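Probable L,D-transpeptidase 3 (PDB 6D4K) is a probable L,D-transpeptidase of the mycobacterial cell wall that may anchor proteins to peptidoglycan and is acylated by the beta-lactam faropenem. Local coordinates at residues V31-V45 with L102-A116. Residues are numbered along the deposited sequence; the frame is centred on the assembly and turned at random.
With CA (calcium ion), chain B.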
# COMPACT_ATOMS: atom_id res chain seq x y z
N VAL A 31 -18.03 0.16 -9.34
CA VAL A 31 -17.07 1.14 -8.86
C VAL A 31 -16.61 0.72 -7.47
O VAL A 31 -17.42 0.25 -6.66
CB VAL A 31 -17.73 2.53 -8.78
CG1 VAL A 31 -16.92 3.47 -7.92
CG2 VAL A 31 -17.91 3.06 -10.18
N LEU A 32 -15.31 0.90 -7.20
CA LEU A 32 -14.79 0.82 -5.83
C LEU A 32 -14.33 2.22 -5.46
O LEU A 32 -13.83 2.95 -6.31
CB LEU A 32 -13.58 -0.10 -5.74
CG LEU A 32 -13.78 -1.57 -6.10
CD1 LEU A 32 -12.44 -2.27 -5.97
CD2 LEU A 32 -14.84 -2.20 -5.21
N PRO A 33 -14.47 2.61 -4.17
CA PRO A 33 -15.08 1.90 -3.05
C PRO A 33 -16.58 1.58 -3.26
O PRO A 33 -17.27 2.35 -3.95
CB PRO A 33 -14.90 2.88 -1.88
CG PRO A 33 -13.71 3.64 -2.23
CD PRO A 33 -13.80 3.85 -3.72
N THR A 34 -17.05 0.46 -2.69
CA THR A 34 -18.48 0.17 -2.72
C THR A 34 -19.23 1.16 -1.83
O THR A 34 -18.65 1.84 -0.98
CB THR A 34 -18.77 -1.28 -2.28
OG1 THR A 34 -18.44 -1.45 -0.90
CG2 THR A 34 -17.99 -2.28 -3.11
N ARG A 35 -20.55 1.21 -2.00
CA ARG A 35 -21.35 2.15 -1.23
C ARG A 35 -21.22 1.85 0.26
O ARG A 35 -21.50 0.73 0.72
CB ARG A 35 -22.82 2.07 -1.65
CG ARG A 35 -23.68 3.15 -1.01
CD ARG A 35 -25.14 3.03 -1.42
NE ARG A 35 -25.32 3.09 -2.87
CZ ARG A 35 -25.47 4.22 -3.57
NH1 ARG A 35 -25.49 5.39 -2.95
NH2 ARG A 35 -25.62 4.17 -4.89
N GLY A 36 -20.76 2.84 1.02
CA GLY A 36 -20.63 2.71 2.45
C GLY A 36 -19.39 1.98 2.92
O GLY A 36 -19.25 1.74 4.13
N GLN A 37 -18.49 1.60 2.01
CA GLN A 37 -17.26 0.91 2.39
C GLN A 37 -16.39 1.84 3.23
O GLN A 37 -16.36 3.05 3.01
CB GLN A 37 -16.51 0.49 1.13
CG GLN A 37 -15.37 -0.51 1.39
CD GLN A 37 -14.59 -0.89 0.14
OE1 GLN A 37 -15.01 -0.62 -0.97
NE2 GLN A 37 -13.44 -1.52 0.34
N VAL A 38 -15.69 1.25 4.21
CA VAL A 38 -14.71 1.96 5.02
C VAL A 38 -13.33 1.68 4.45
O VAL A 38 -12.90 0.52 4.38
CB VAL A 38 -14.79 1.52 6.50
CG1 VAL A 38 -13.74 2.28 7.30
CG2 VAL A 38 -16.18 1.75 7.05
N VAL A 39 -12.62 2.75 4.05
CA VAL A 39 -11.36 2.63 3.35
C VAL A 39 -10.30 3.56 3.94
O VAL A 39 -10.60 4.55 4.62
CB VAL A 39 -11.51 2.88 1.82
CG1 VAL A 39 -12.53 1.92 1.22
CG2 VAL A 39 -11.86 4.37 1.54
N GLY A 40 -9.03 3.25 3.66
CA GLY A 40 -7.92 4.12 4.00
C GLY A 40 -7.91 5.39 3.16
O GLY A 40 -8.59 5.53 2.14
N VAL A 41 -7.07 6.33 3.59
CA VAL A 41 -7.22 7.73 3.16
C VAL A 41 -6.61 8.03 1.80
O VAL A 41 -6.70 9.17 1.34
CB VAL A 41 -6.77 8.76 4.21
CG1 VAL A 41 -7.61 8.65 5.47
CG2 VAL A 41 -5.29 8.61 4.52
N ALA A 42 -6.01 7.05 1.12
CA ALA A 42 -5.57 7.25 -0.25
C ALA A 42 -6.25 6.28 -1.21
O ALA A 42 -5.74 6.03 -2.31
CB ALA A 42 -4.05 7.17 -0.38
N HIS A 43 -7.41 5.74 -0.84
CA HIS A 43 -8.02 4.71 -1.67
C HIS A 43 -8.39 5.28 -3.04
O HIS A 43 -9.06 6.32 -3.11
CB HIS A 43 -9.26 4.11 -1.01
CG HIS A 43 -9.66 2.77 -1.58
ND1 HIS A 43 -10.12 2.61 -2.87
CD2 HIS A 43 -9.68 1.52 -1.02
CE1 HIS A 43 -10.39 1.34 -3.09
NE2 HIS A 43 -10.14 0.66 -1.98
N PRO A 44 -7.99 4.64 -4.14
CA PRO A 44 -8.39 5.14 -5.46
C PRO A 44 -9.86 4.86 -5.75
O PRO A 44 -10.53 4.07 -5.09
CB PRO A 44 -7.48 4.35 -6.41
CG PRO A 44 -7.20 3.06 -5.67
CD PRO A 44 -7.07 3.49 -4.22
N VAL A 45 -10.36 5.52 -6.79
CA VAL A 45 -11.67 5.23 -7.33
C VAL A 45 -11.47 4.31 -8.53
O VAL A 45 -10.85 4.70 -9.53
CB VAL A 45 -12.44 6.50 -7.69
CG1 VAL A 45 -13.79 6.13 -8.27
CG2 VAL A 45 -12.59 7.39 -6.45
N LEU A 102 -19.40 10.58 -3.76
CA LEU A 102 -18.72 10.22 -4.99
C LEU A 102 -19.73 10.15 -6.12
O LEU A 102 -20.77 9.49 -5.99
CB LEU A 102 -18.02 8.87 -4.79
CG LEU A 102 -17.11 8.34 -5.87
CD1 LEU A 102 -15.97 9.31 -6.13
CD2 LEU A 102 -16.57 7.02 -5.42
N SER A 103 -19.45 10.84 -7.22
CA SER A 103 -20.18 10.65 -8.46
C SER A 103 -19.20 10.18 -9.52
O SER A 103 -18.09 10.73 -9.64
CB SER A 103 -20.89 11.94 -8.91
OG SER A 103 -21.97 12.24 -8.04
N VAL A 104 -19.59 9.16 -10.27
CA VAL A 104 -18.80 8.64 -11.38
C VAL A 104 -19.77 8.53 -12.54
O VAL A 104 -20.64 7.66 -12.55
CB VAL A 104 -18.17 7.27 -11.04
CG1 VAL A 104 -17.42 6.70 -12.24
CG2 VAL A 104 -17.26 7.38 -9.81
N GLY A 105 -19.65 9.45 -13.50
CA GLY A 105 -20.56 9.48 -14.64
C GLY A 105 -22.04 9.34 -14.28
O GLY A 105 -22.70 8.40 -14.74
N SER A 106 -22.53 10.25 -13.45
CA SER A 106 -23.93 10.30 -13.01
C SER A 106 -24.27 9.23 -11.97
O SER A 106 -25.30 9.35 -11.30
CB SER A 106 -24.92 10.28 -14.17
OG SER A 106 -25.22 8.95 -14.57
N LEU A 107 -23.45 8.19 -11.83
CA LEU A 107 -23.66 7.22 -10.76
C LEU A 107 -23.22 7.83 -9.44
O LEU A 107 -22.04 8.14 -9.25
CB LEU A 107 -22.88 5.93 -11.03
CG LEU A 107 -22.71 4.97 -9.85
CD1 LEU A 107 -24.04 4.63 -9.17
CD2 LEU A 107 -21.97 3.69 -10.27
N SER A 108 -24.17 8.01 -8.53
CA SER A 108 -23.92 8.63 -7.24
C SER A 108 -23.69 7.56 -6.19
O SER A 108 -24.42 6.56 -6.13
CB SER A 108 -25.09 9.52 -6.83
OG SER A 108 -25.25 10.59 -7.75
N SER A 109 -22.68 7.77 -5.35
CA SER A 109 -22.30 6.82 -4.32
C SER A 109 -21.68 7.59 -3.17
O SER A 109 -21.55 8.83 -3.20
CB SER A 109 -21.32 5.78 -4.87
OG SER A 109 -21.26 4.64 -4.04
N ASP A 110 -21.29 6.86 -2.14
CA ASP A 110 -20.50 7.44 -1.07
C ASP A 110 -19.72 6.33 -0.40
O ASP A 110 -20.02 5.15 -0.54
CB ASP A 110 -21.36 8.22 -0.06
CG ASP A 110 -22.38 7.35 0.69
OD1 ASP A 110 -22.07 6.20 1.07
OD2 ASP A 110 -23.51 7.84 0.90
N PHE A 111 -18.70 6.74 0.34
CA PHE A 111 -17.91 5.80 1.11
C PHE A 111 -17.41 6.53 2.34
O PHE A 111 -17.60 7.73 2.48
CB PHE A 111 -16.81 5.15 0.27
CG PHE A 111 -15.76 6.12 -0.23
CD1 PHE A 111 -14.64 6.41 0.55
CD2 PHE A 111 -15.88 6.72 -1.48
CE1 PHE A 111 -13.65 7.26 0.08
CE2 PHE A 111 -14.90 7.59 -1.95
CZ PHE A 111 -13.77 7.86 -1.17
N LYS A 112 -16.79 5.79 3.24
CA LYS A 112 -16.30 6.33 4.49
C LYS A 112 -14.81 6.08 4.59
O LYS A 112 -14.30 5.05 4.13
CB LYS A 112 -17.01 5.69 5.69
CG LYS A 112 -18.51 5.97 5.64
CD LYS A 112 -19.08 6.35 7.00
CE LYS A 112 -20.49 5.80 7.18
NZ LYS A 112 -21.36 6.09 6.00
N THR A 113 -14.11 7.01 5.23
CA THR A 113 -12.71 6.82 5.53
C THR A 113 -12.53 6.58 7.02
O THR A 113 -13.24 7.17 7.85
CB THR A 113 -11.89 8.04 5.10
OG1 THR A 113 -12.46 9.22 5.67
CG2 THR A 113 -11.88 8.17 3.58
N GLY A 114 -11.58 5.71 7.36
CA GLY A 114 -11.18 5.54 8.74
C GLY A 114 -10.09 6.53 9.11
O GLY A 114 -10.00 7.62 8.53
N PRO A 115 -9.25 6.17 10.08
CA PRO A 115 -8.12 7.05 10.43
C PRO A 115 -7.10 7.10 9.30
O PRO A 115 -6.99 6.18 8.48
CB PRO A 115 -7.53 6.38 11.67
CG PRO A 115 -7.90 4.93 11.51
CD PRO A 115 -9.24 4.91 10.84
N ALA A 116 -6.33 8.18 9.28
CA ALA A 116 -5.22 8.30 8.33
C ALA A 116 -4.04 7.54 8.91
O ALA A 116 -3.37 8.02 9.81
CB ALA A 116 -4.88 9.76 8.07
CA CA B . -11.41 -1.27 4.65
O HOH W 1 -18.76 4.59 -3.14
O HOH W 2 -19.84 2.03 -5.56
O HOH W 3 -13.21 -2.27 3.43
O HOH W 4 -10.64 -3.59 4.26
O HOH W 5 -10.43 -0.74 2.60
O HOH W 6 -12.30 -1.87 6.62
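In the two-sheet, immunoglobulin-like domain of this protein, the short edge strand that includes Val38 and Val39 pairs in parallel with strand 107-113, whereas Val31 and Leu32, the end of strand 28-32, belong to the other sheet. The ladder alternates as parallel pairing requires: Lys112 N donates to Gln37 O at 2.8 Å, Val39 N to Lys112 O, and Gly114 N to Val39 O. A type II turn, Thr34 to Gln37, leads into it, and there Gly36 N reaches Asp110 O in a nearly straight bond.

Between the sheets, Pro33 lies over one face of the Phe111 ring, a CH-pi contact in which Pro33 CG lies 3.8 Å from the centroid of the Phe111 ring. Val39 CG2 comes obliquely to Phe111 CD1, 3.6 Å away, and Trp94 packs edge-to-face with the same ring. Phe111 CG sits between its backbone N and carbonyl carbon (chi1 64°), which carries the ring beneath the proline. Farther along, Val45 and Leu102 meet tip to tip, Val45 CG2 to Leu102 CD1 at 3.9 Å.

Outside, a bend at chi3 (-58°) turns the Arg35 guanidinium so that NH2 makes a bent hydrogen bond (135°) to Ser108 O, 2.9 Å away and tilted out of the guanidinium plane, while Ser109 OG lies over a guanidinium face. A water links Ser109 OG with Pro33 O. At the other end, a calcium ion between the domains is bound by Asp252, four waters and Val38 O, 2.3 Å from the metal.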